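Local coordinates for SusD superfamily protein (Bacteroides fragilis, PDB 3L22) that probably binds glycans at the outer membrane, as a SusD-like lipoprotein expected to pass them to a partner transporter for import, at residues 127-132 with 204-209; 170-175 with 212-217; 230-235 with 356-361. All blocks are in the same frame, centred on the assembly; numbering follows the deposited sequence.

Contact 1: residues 127-132 with 204-209; sequences AYYYLN and NMLKMR. With EDO (1,2-ethanediol), chain Z.
Tyr129 reaches from helix 113-131 across to Leu206 and Arg209 on helix 200-213. With chi1 at 165° its CG turns from the backbone N to the carbonyl side, which sends the ring into the gap between the helices. Tyr129 CB lies 3.9 Å from CD1 of Leu206, and at Tyr129 CG the same methyl closes to 3.6 Å. Leu206 CD1 thus sits over one ring face near the rim, a CH-pi contact that suits a branched side chain facing a broad aromatic one. Further along the ring, Tyr129 CE2 lies 3.7 Å from Arg209 NH1. At the tip, Tyr129 OH touches Arg209 CD at 3.1 Å and receives a weak hydrogen bond from Arg209 NH1 at 3.4 Å, fairly straight at 160°. The hydroxyl also hydrogen-bonds water 1, in the ring plane, at 2.7 Å; that water donates in turn to Arg209 O. An ethanediol, not the one on Lys207, is weakly hydrogen-bonded there too, so several partners share this buried oxygen.

The stronger partner of Arg209 is Glu329, which pairs with NE and helps to hold the long side chain in place. Tyr130 joins indirectly: its OH is 2.8 Å from water 2, which accepts from Arg209 NH1, and Tyr129 CD2 stands over the centre of one face of its ring. A tyrosine serves both needs here, an apolar face for leucine and a hydroxyl for polar groups. The two helices run near parallel, 27° apart with local axes 11.7 Å from each other, bridged by large side chains within the TPR-like helical core of a SusD-family protein.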
loop_
_atom_site.group_PDB
_atom_site.type_symbol
_atom_site.label_atom_id
_atom_site.label_comp_id
_atom_site.label_asym_id
_atom_site.label_seq_id
_atom_site.Cartn_x
_atom_site.Cartn_y
_atom_site.Cartn_z
ATOM N N ALA A 127 7.530 5.479 1.909
ATOM C CA ALA A 127 8.588 4.485 1.792
ATOM C C ALA A 127 8.814 3.797 3.144
ATOM O O ALA A 127 8.807 2.555 3.244
ATOM C CB ALA A 127 9.856 5.134 1.279
ATOM N N TYR A 128 8.948 4.599 4.204
ATOM C CA TYR A 128 9.090 4.039 5.555
ATOM C C TYR A 128 7.876 3.218 5.983
ATOM O O TYR A 128 8.025 2.212 6.690
ATOM C CB TYR A 128 9.404 5.134 6.595
ATOM C CG TYR A 128 10.871 5.482 6.626
ATOM C CD1 TYR A 128 11.808 4.534 7.040
ATOM C CD2 TYR A 128 11.344 6.738 6.212
ATOM C CE1 TYR A 128 13.160 4.810 7.055
ATOM C CE2 TYR A 128 12.729 7.031 6.237
ATOM C CZ TYR A 128 13.621 6.052 6.657
ATOM O OH TYR A 128 14.969 6.267 6.672
ATOM N N TYR A 129 6.678 3.643 5.579
ATOM C CA TYR A 129 5.474 2.921 5.938
ATOM C C TYR A 129 5.485 1.476 5.400
ATOM O O TYR A 129 5.138 0.521 6.111
ATOM C CB TYR A 129 4.225 3.694 5.441
ATOM C CG TYR A 129 2.973 2.874 5.449
ATOM C CD1 TYR A 129 2.202 2.765 6.602
ATOM C CD2 TYR A 129 2.543 2.224 4.315
ATOM C CE1 TYR A 129 1.045 2.017 6.634
ATOM C CE2 TYR A 129 1.365 1.444 4.331
ATOM C CZ TYR A 129 0.625 1.356 5.482
ATOM O OH TYR A 129 -0.543 0.618 5.513
ATOM N N TYR A 130 5.862 1.329 4.130
ATOM C CA TYR A 130 5.951 -0.009 3.557
ATOM C C TYR A 130 7.065 -0.871 4.204
ATOM O O TYR A 130 6.828 -2.045 4.488
ATOM C CB TYR A 130 6.051 0.058 2.033
ATOM C CG TYR A 130 4.733 0.460 1.375
ATOM C CD1 TYR A 130 3.598 -0.324 1.530
ATOM C CD2 TYR A 130 4.649 1.590 0.574
ATOM C CE1 TYR A 130 2.400 0.009 0.916
ATOM C CE2 TYR A 130 3.464 1.951 -0.033
ATOM C CZ TYR A 130 2.345 1.147 0.123
ATOM O OH TYR A 130 1.164 1.479 -0.476
ATOM N N LEU A 131 8.218 -0.289 4.512
ATOM C CA LEU A 131 9.260 -1.016 5.238
ATOM C C LEU A 131 8.752 -1.475 6.622
ATOM O O LEU A 131 9.023 -2.606 7.054
ATOM C CB LEU A 131 10.517 -0.169 5.395
ATOM C CG LEU A 131 11.307 0.266 4.152
ATOM C CD1 LEU A 131 12.446 1.191 4.574
ATOM C CD2 LEU A 131 11.825 -1.003 3.384
ATOM N N ASN A 132 7.925 -0.646 7.257
ATOM C CA ASN A 132 7.429 -0.925 8.599
ATOM C C ASN A 132 6.394 -2.051 8.598
ATOM O O ASN A 132 5.998 -2.507 9.662
ATOM C CB ASN A 132 6.790 0.326 9.236
ATOM C CG ASN A 132 7.160 0.518 10.700
ATOM O OD1 ASN A 132 8.212 0.072 11.145
ATOM N ND2 ASN A 132 6.283 1.212 11.460
ATOM N N ASN A 204 -3.526 12.405 4.504
ATOM C CA ASN A 204 -4.477 11.991 5.528
ATOM C C ASN A 204 -4.830 10.512 5.468
ATOM O O ASN A 204 -5.035 9.875 6.508
ATOM C CB ASN A 204 -5.737 12.864 5.457
ATOM C CG ASN A 204 -5.531 14.246 6.088
ATOM O OD1 ASN A 204 -4.953 14.336 7.157
ATOM N ND2 ASN A 204 -6.044 15.315 5.444
HETATM N N MSE A 205 -4.857 9.946 4.263
HETATM C CA MSE A 205 -5.045 8.498 4.115
HETATM C C MSE A 205 -3.870 7.749 4.761
HETATM O O MSE A 205 -4.080 6.767 5.469
HETATM C CB MSE A 205 -5.174 8.089 2.640
HETATM C CG MSE A 205 -6.505 8.437 2.026
HETATM SE SE MSE A 205 -7.971 7.491 2.911
HETATM C CE MSE A 205 -7.483 5.649 2.351
ATOM N N LEU A 206 -2.642 8.216 4.526
ATOM C CA LEU A 206 -1.474 7.545 5.102
ATOM C C LEU A 206 -1.499 7.694 6.644
ATOM O O LEU A 206 -1.174 6.758 7.379
ATOM C CB LEU A 206 -0.153 8.095 4.525
ATOM C CG LEU A 206 1.139 7.367 4.911
ATOM C CD1 LEU A 206 1.013 5.838 4.749
ATOM C CD2 LEU A 206 2.344 7.914 4.119
ATOM N N LYS A 207 -1.868 8.884 7.102
ATOM C CA LYS A 207 -1.962 9.169 8.516
ATOM C C LYS A 207 -3.036 8.244 9.124
ATOM O O LYS A 207 -2.814 7.614 10.145
ATOM C CB LYS A 207 -2.314 10.638 8.694
ATOM C CG LYS A 207 -2.260 11.182 10.092
ATOM C CD LYS A 207 -2.532 12.715 10.153
ATOM C CE LYS A 207 -1.458 13.560 9.500
ATOM N NZ LYS A 207 -1.540 15.007 9.882
HETATM N N MSE A 208 -4.161 8.085 8.448
HETATM C CA MSE A 208 -5.153 7.163 8.943
HETATM C C MSE A 208 -4.624 5.736 9.047
HETATM O O MSE A 208 -4.844 5.092 10.068
HETATM C CB MSE A 208 -6.421 7.177 8.115
HETATM C CG MSE A 208 -7.423 6.149 8.616
HETATM SE SE MSE A 208 -9.263 6.388 7.996
HETATM C CE MSE A 208 -8.842 6.523 6.306
ATOM N N ARG A 209 -3.947 5.246 8.008
ATOM C CA ARG A 209 -3.377 3.915 8.059
ATOM C C ARG A 209 -2.412 3.739 9.218
ATOM O O ARG A 209 -2.421 2.701 9.882
ATOM C CB ARG A 209 -2.660 3.557 6.751
ATOM C CG ARG A 209 -3.603 3.311 5.586
ATOM C CD ARG A 209 -2.877 2.448 4.561
ATOM N NE ARG A 209 -3.532 2.228 3.284
ATOM C CZ ARG A 209 -2.997 1.538 2.287
ATOM N NH1 ARG A 209 -1.789 0.970 2.417
ATOM N NH2 ARG A 209 -3.670 1.385 1.164
HETATM C C1 EDO Z . -0.305 14.844 13.623
HETATM O O1 EDO Z . -1.313 15.234 12.699
HETATM C C2 EDO Z . 0.837 14.034 13.064
HETATM O O2 EDO Z . 0.883 13.926 11.651
HETATM O O HOH W 1 -1.472 0.302 7.997
HETATM O O HOH W 2 -0.865 -0.363 -0.103
#

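Contact 2: residues 170-175 with 212-217; sequences QIYEHI and MAMNEW. With ZN (zinc ion), chain H.
Tyr172 packs against Ala213 and Met214 in a buried, mainly apolar contact that sets helix 168-178 beside the C-terminal end of helix 200-213. Its CG lies anti to the carbonyl carbon (chi1 -76°), which directs the ring to these two residues. The small methyl of Ala213 lets the phenol end come close: CB of Ala213 is 3.5 Å from Tyr172 CZ and 3.2 Å from Tyr172 OH. At the root of the ring Met214, a selenomethionine, runs past Tyr172 in the opposite direction, its SE 3.9 Å from Tyr172 CB. SE lies 5.1 Å from the ring centroid and 45° off the normal, an oblique Met-aromatic contact. These selenium contacts hold for one of two modelled conformers and are therefore less certain.

Helix 200-213 stops here in a Schellman motif: Asn215, with positive phi, is the C-prime residue, Glu216 N bonds back to Tyr211 O, and Asn215 N reaches Met212 O at 3.0 Å. Glu216 then takes the N-cap position of helix 217-225. At the rim the carboxylate of Glu173 pairs with Lys169. His174 packs on Arg124 of helix 113-131; its ND1 binds a zinc ion at 2.2 Å, water 3 is another ligand, and its NE2 is hydrogen-bonded to Asp178.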
loop_
_atom_site.group_PDB
_atom_site.type_symbol
_atom_site.label_atom_id
_atom_site.label_comp_id
_atom_site.label_asym_id
_atom_site.label_seq_id
_atom_site.Cartn_x
_atom_site.Cartn_y
_atom_site.Cartn_z
ATOM N N GLN A 170 8.832 3.813 16.660
ATOM C CA GLN A 170 9.633 4.997 16.278
ATOM C C GLN A 170 9.460 5.323 14.803
ATOM O O GLN A 170 9.424 6.507 14.412
ATOM C CB GLN A 170 11.121 4.808 16.625
ATOM C CG GLN A 170 11.420 4.952 18.102
ATOM C CD GLN A 170 12.818 4.463 18.471
ATOM O OE1 GLN A 170 13.369 3.514 17.883
ATOM N NE2 GLN A 170 13.405 5.126 19.452
ATOM N N ILE A 171 9.342 4.286 13.982
ATOM C CA ILE A 171 9.188 4.517 12.543
ATOM C C ILE A 171 7.831 5.166 12.280
ATOM O O ILE A 171 7.754 6.165 11.549
ATOM C CB ILE A 171 9.385 3.228 11.716
ATOM C CG1 ILE A 171 10.831 2.745 11.803
ATOM C CG2 ILE A 171 8.971 3.433 10.248
ATOM C CD1 ILE A 171 11.910 3.653 11.252
ATOM N N TYR A 172 6.772 4.635 12.895
ATOM C CA TYR A 172 5.478 5.268 12.793
ATOM C C TYR A 172 5.477 6.705 13.282
ATOM O O TYR A 172 4.827 7.573 12.678
ATOM C CB TYR A 172 4.396 4.490 13.532
ATOM C CG TYR A 172 3.903 3.233 12.847
ATOM C CD1 TYR A 172 3.633 3.201 11.470
ATOM C CD2 TYR A 172 3.638 2.088 13.574
ATOM C CE1 TYR A 172 3.137 2.027 10.858
ATOM C CE2 TYR A 172 3.174 0.930 12.948
ATOM C CZ TYR A 172 2.908 0.912 11.621
ATOM O OH TYR A 172 2.440 -0.242 11.021
ATOM N N GLU A 173 6.196 6.969 14.362
ATOM C CA GLU A 173 6.218 8.312 14.947
ATOM C C GLU A 173 6.915 9.290 14.015
ATOM O O GLU A 173 6.487 10.439 13.899
ATOM C CB GLU A 173 6.863 8.293 16.338
ATOM C CG GLU A 173 5.893 7.724 17.407
ATOM C CD GLU A 173 6.546 7.348 18.730
ATOM O OE1 GLU A 173 7.787 7.087 18.783
ATOM O OE2 GLU A 173 5.790 7.316 19.743
ATOM N N HIS A 174 7.949 8.827 13.316
ATOM C CA HIS A 174 8.613 9.695 12.347
ATOM C C HIS A 174 7.704 9.942 11.111
ATOM O O HIS A 174 7.605 11.067 10.613
ATOM C CB HIS A 174 9.974 9.185 11.871
ATOM C CG HIS A 174 10.454 9.989 10.727
ATOM N ND1 HIS A 174 10.980 11.236 10.908
ATOM C CD2 HIS A 174 10.273 9.847 9.392
ATOM C CE1 HIS A 174 11.170 11.816 9.738
ATOM N NE2 HIS A 174 10.726 10.994 8.798
ATOM N N ILE A 175 7.031 8.907 10.652
ATOM C CA ILE A 175 6.045 9.037 9.569
ATOM C C ILE A 175 5.036 10.114 9.929
ATOM O O ILE A 175 4.745 10.969 9.108
ATOM C CB ILE A 175 5.344 7.700 9.258
ATOM C CG1 ILE A 175 6.343 6.739 8.599
ATOM C CG2 ILE A 175 4.117 7.903 8.343
ATOM C CD1 ILE A 175 5.925 5.245 8.587
HETATM N N MSE A 212 -4.358 3.622 12.523
HETATM C CA MSE A 212 -5.015 2.308 12.691
HETATM C C MSE A 212 -4.045 1.224 13.137
HETATM O O MSE A 212 -4.391 0.389 13.991
HETATM C CB MSE A 212 -5.728 1.874 11.415
HETATM C CG MSE A 212 -6.917 2.725 11.134
HETATM SE SE MSE A 212 -7.713 2.270 9.406
HETATM C CE MSE A 212 -8.591 0.728 9.817
ATOM N N ALA A 213 -2.828 1.248 12.594
ATOM C CA ALA A 213 -1.802 0.254 12.958
ATOM C C ALA A 213 -1.432 0.380 14.454
ATOM O O ALA A 213 -0.880 -0.557 15.052
ATOM C CB ALA A 213 -0.532 0.416 12.034
HETATM N N MSE A 214 -1.714 1.561 15.040
HETATM C CA MSE A 214 -1.401 1.843 16.437
HETATM C C MSE A 214 -2.640 1.761 17.348
HETATM O O MSE A 214 -2.574 2.108 18.518
HETATM C CB MSE A 214 -0.732 3.221 16.534
HETATM C CG MSE A 214 0.508 3.379 15.630
HETATM SE SE MSE A 214 1.176 5.207 15.596
HETATM C CE MSE A 214 2.386 5.082 17.104
ATOM N N ASN A 215 -3.750 1.275 16.806
ATOM C CA ASN A 215 -5.026 1.214 17.498
ATOM C C ASN A 215 -5.521 2.569 17.968
ATOM O O ASN A 215 -6.245 2.638 18.903
ATOM C CB ASN A 215 -4.987 0.198 18.669
ATOM C CG ASN A 215 -5.061 -1.248 18.195
ATOM O OD1 ASN A 215 -4.710 -1.580 17.068
ATOM N ND2 ASN A 215 -5.546 -2.115 19.072
ATOM N N GLU A 216 -5.127 3.641 17.283
ATOM C CA GLU A 216 -5.522 4.999 17.626
ATOM C C GLU A 216 -6.743 5.380 16.793
ATOM O O GLU A 216 -6.669 6.202 15.847
ATOM C CB GLU A 216 -4.359 5.949 17.336
ATOM C CG GLU A 216 -3.143 5.757 18.239
ATOM C CD GLU A 216 -3.375 6.197 19.647
ATOM O OE1 GLU A 216 -4.271 7.012 19.912
ATOM O OE2 GLU A 216 -2.665 5.701 20.524
ATOM N N TRP A 217 -7.872 4.777 17.149
ATOM C CA TRP A 217 -9.070 4.788 16.298
ATOM C C TRP A 217 -9.623 6.209 16.160
ATOM O O TRP A 217 -9.976 6.631 15.063
ATOM C CB TRP A 217 -10.148 3.800 16.812
ATOM C CG TRP A 217 -9.610 2.425 17.081
ATOM C CD1 TRP A 217 -9.503 1.826 18.303
ATOM C CD2 TRP A 217 -9.067 1.501 16.134
ATOM N NE1 TRP A 217 -8.948 0.593 18.172
ATOM C CE2 TRP A 217 -8.663 0.360 16.857
ATOM C CE3 TRP A 217 -8.905 1.515 14.752
ATOM C CZ2 TRP A 217 -8.089 -0.745 16.253
ATOM C CZ3 TRP A 217 -8.326 0.404 14.137
ATOM C CH2 TRP A 217 -7.917 -0.703 14.887
HETATM ZN ZN ZN H . 11.489 12.243 12.756
HETATM O O HOH W 3 11.537 14.290 11.897
#

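Contact 3: residues 230-235 with 356-361; sequences YSLPED and RGRSVD. With ZN (zinc ion), chain D.
Arg358 and Pro233 are joined by the hydrogen bond that crosses this contact. NH1 of Arg358 donates to Pro233 O at 2.9 Å and 166°, with the oxygen in the guanidinium plane and the donor in the carbonyl plane. Leu232 adds to the inner shell: its CB lies over one guanidinium face, 3.9 Å from Arg358 NH1, and its CD2 is 4.1 Å from Arg358 NH2. The Pro233 ring runs alongside, CD 4.0 Å from the same NH1. Arginine suits the place because its planar end can pack against leucine by a face and still donate along its edge.

Two bends, at chi2 (-97°) and chi3 (-64°), fold the arginine over towards the loop. Beyond it, Glu388 pairs with NH2 and Glu248 with NH1, so carboxylates hold the guanidinium's orientation and probably stabilise its charge. Glu234 meets the helix differently, its OE1 standing 3.6 Å from Arg358 O. Lys297 ties these two oxygens together, in a salt bridge to Glu234 OE1 and a hydrogen bond to Arg358 O.

Outermost is a zinc ion, bound by Glu234 OE2 at 2.3 Å. Waters 4 to 8 fill the other five positions of an octahedron, with water 5 opposite the carboxylate; water 4 is also hydrogen-bonded to Glu234 OE1 at 2.6 Å, probably as donor. One protein ligand among six is consistent with an ion held at the surface. The whole is a loop packed on the C-terminal part of helix 345-359 through a buried arginine, with a hydrated, single-carboxylate zinc site at its outer edge.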
loop_
_atom_site.group_PDB
_atom_site.type_symbol
_atom_site.label_atom_id
_atom_site.label_comp_id
_atom_site.label_asym_id
_atom_site.label_seq_id
_atom_site.Cartn_x
_atom_site.Cartn_y
_atom_site.Cartn_z
ATOM N N TYR A 230 -14.429 13.282 -2.898
ATOM C CA TYR A 230 -14.382 12.069 -3.725
ATOM C C TYR A 230 -15.735 11.363 -3.714
ATOM O O TYR A 230 -16.619 11.704 -2.924
ATOM C CB TYR A 230 -13.280 11.109 -3.264
ATOM C CG TYR A 230 -11.913 11.731 -3.294
ATOM C CD1 TYR A 230 -11.114 11.683 -4.440
ATOM C CD2 TYR A 230 -11.422 12.427 -2.187
ATOM C CE1 TYR A 230 -9.853 12.258 -4.460
ATOM C CE2 TYR A 230 -10.138 13.010 -2.208
ATOM C CZ TYR A 230 -9.375 12.920 -3.328
ATOM O OH TYR A 230 -8.142 13.520 -3.354
ATOM N N SER A 231 -15.915 10.390 -4.597
ATOM C CA SER A 231 -17.139 9.611 -4.602
ATOM C C SER A 231 -16.863 8.205 -5.101
ATOM O O SER A 231 -15.723 7.885 -5.426
ATOM C CB SER A 231 -18.179 10.340 -5.462
ATOM O OG SER A 231 -17.673 10.523 -6.763
ATOM N N LEU A 232 -17.893 7.358 -5.048
ATOM C CA LEU A 232 -17.835 6.005 -5.506
ATOM C C LEU A 232 -18.628 5.945 -6.785
ATOM O O LEU A 232 -19.856 5.908 -6.747
ATOM C CB LEU A 232 -18.469 5.041 -4.493
ATOM C CG LEU A 232 -17.870 4.932 -3.088
ATOM C CD1 LEU A 232 -18.673 3.924 -2.254
ATOM C CD2 LEU A 232 -16.379 4.567 -3.167
ATOM N N PRO A 233 -17.945 5.950 -7.940
ATOM C CA PRO A 233 -18.688 5.738 -9.194
ATOM C C PRO A 233 -19.392 4.364 -9.218
ATOM O O PRO A 233 -18.928 3.417 -8.594
ATOM C CB PRO A 233 -17.590 5.790 -10.250
ATOM C CG PRO A 233 -16.456 6.563 -9.594
ATOM C CD PRO A 233 -16.518 6.203 -8.174
ATOM N N GLU A 234 -20.493 4.258 -9.939
ATOM C CA GLU A 234 -21.209 2.984 -10.055
ATOM C C GLU A 234 -20.450 1.887 -10.841
ATOM O O GLU A 234 -20.734 0.694 -10.700
ATOM C CB GLU A 234 -22.579 3.213 -10.705
ATOM C CG GLU A 234 -23.520 4.027 -9.826
ATOM C CD GLU A 234 -23.978 3.286 -8.540
ATOM O OE1 GLU A 234 -23.749 2.067 -8.317
ATOM O OE2 GLU A 234 -24.594 3.967 -7.737
ATOM N N ASP A 235 -19.530 2.298 -11.692
ATOM C CA ASP A 235 -18.762 1.373 -12.528
ATOM C C ASP A 235 -17.438 1.091 -11.808
ATOM O O ASP A 235 -16.567 1.964 -11.733
ATOM C CB ASP A 235 -18.537 2.023 -13.898
ATOM C CG ASP A 235 -17.740 1.143 -14.885
ATOM O OD1 ASP A 235 -17.071 0.145 -14.537
ATOM O OD2 ASP A 235 -17.777 1.493 -16.074
ATOM N N ARG A 356 -20.422 -1.540 0.060
ATOM C CA ARG A 356 -21.002 -2.791 -0.432
ATOM C C ARG A 356 -22.139 -2.514 -1.413
ATOM O O ARG A 356 -22.255 -3.185 -2.434
ATOM C CB ARG A 356 -21.491 -3.668 0.725
ATOM C CG ARG A 356 -22.065 -5.035 0.309
ATOM C CD ARG A 356 -22.363 -5.941 1.504
ATOM N NE ARG A 356 -22.911 -7.233 1.083
ATOM C CZ ARG A 356 -22.191 -8.281 0.675
ATOM N NH1 ARG A 356 -20.871 -8.257 0.661
ATOM N NH2 ARG A 356 -22.802 -9.392 0.293
ATOM N N GLY A 357 -22.989 -1.545 -1.087
ATOM C CA GLY A 357 -24.102 -1.142 -1.959
ATOM C C GLY A 357 -23.707 -0.638 -3.331
ATOM O O GLY A 357 -24.496 -0.700 -4.267
ATOM N N ARG A 358 -22.490 -0.121 -3.465
ATOM C CA ARG A 358 -21.993 0.242 -4.784
ATOM C C ARG A 358 -21.910 -0.976 -5.722
ATOM O O ARG A 358 -22.192 -0.845 -6.931
ATOM C CB ARG A 358 -20.710 1.049 -4.692
ATOM C CG ARG A 358 -20.198 1.597 -6.043
ATOM C CD ARG A 358 -19.146 0.742 -6.680
ATOM N NE ARG A 358 -17.902 0.626 -5.926
ATOM C CZ ARG A 358 -16.829 1.411 -6.055
ATOM N NH1 ARG A 358 -16.826 2.452 -6.886
ATOM N NH2 ARG A 358 -15.735 1.158 -5.333
ATOM N N SER A 359 -21.576 -2.150 -5.161
ATOM C CA SER A 359 -21.368 -3.354 -5.957
ATOM C C SER A 359 -22.456 -4.441 -5.844
ATOM O O SER A 359 -22.568 -5.286 -6.739
ATOM C CB SER A 359 -20.005 -3.953 -5.596
ATOM O OG SER A 359 -18.943 -3.086 -5.981
ATOM N N VAL A 360 -23.199 -4.445 -4.732
ATOM C CA VAL A 360 -24.155 -5.522 -4.390
ATOM C C VAL A 360 -25.510 -4.891 -4.132
ATOM O O VAL A 360 -25.624 -4.068 -3.270
ATOM C CB VAL A 360 -23.722 -6.307 -3.101
ATOM C CG1 VAL A 360 -24.774 -7.364 -2.679
ATOM C CG2 VAL A 360 -22.326 -7.010 -3.308
ATOM N N ASP A 361 -26.533 -5.274 -4.868
ATOM C CA ASP A 361 -27.903 -4.776 -4.618
ATOM C C ASP A 361 -28.462 -5.180 -3.243
ATOM O O ASP A 361 -28.577 -6.371 -2.932
ATOM C CB ASP A 361 -28.822 -5.339 -5.690
ATOM C CG ASP A 361 -30.275 -4.896 -5.526
ATOM O OD1 ASP A 361 -30.548 -3.722 -5.189
ATOM O OD2 ASP A 361 -31.153 -5.748 -5.750
HETATM ZN ZN ZN D . -25.692 2.966 -5.979
HETATM O O HOH W 4 -25.107 0.714 -6.582
HETATM O O HOH W 5 -26.807 1.862 -4.099
HETATM O O HOH W 6 -26.207 5.141 -5.197
HETATM O O HOH W 7 -23.670 3.100 -4.778
HETATM O O HOH W 8 -27.501 2.174 -7.342
#

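Overall arrangement
Contacts 1 and 2 belong to one helical core: both use helix 200-213, and their other partners, helices 113-131 and 168-178, follow each other in the chain. Their centres are 8 Å apart and they touch where Asn132 meets Tyr172 and Ile171, and where Ile175 packs on Tyr129. Both rest on a buried tyrosine, yet contact 1 has waters and an arginine at its hydroxyl end, whereas contact 2 is mainly apolar. Contact 3 is remote, its centre about 26 Å from that of contact 1, and only partly buried. There a loop replaces one helix, and an arginine bonded to a backbone carbonyl joins the two segments, while the hydrated zinc sits at the edge.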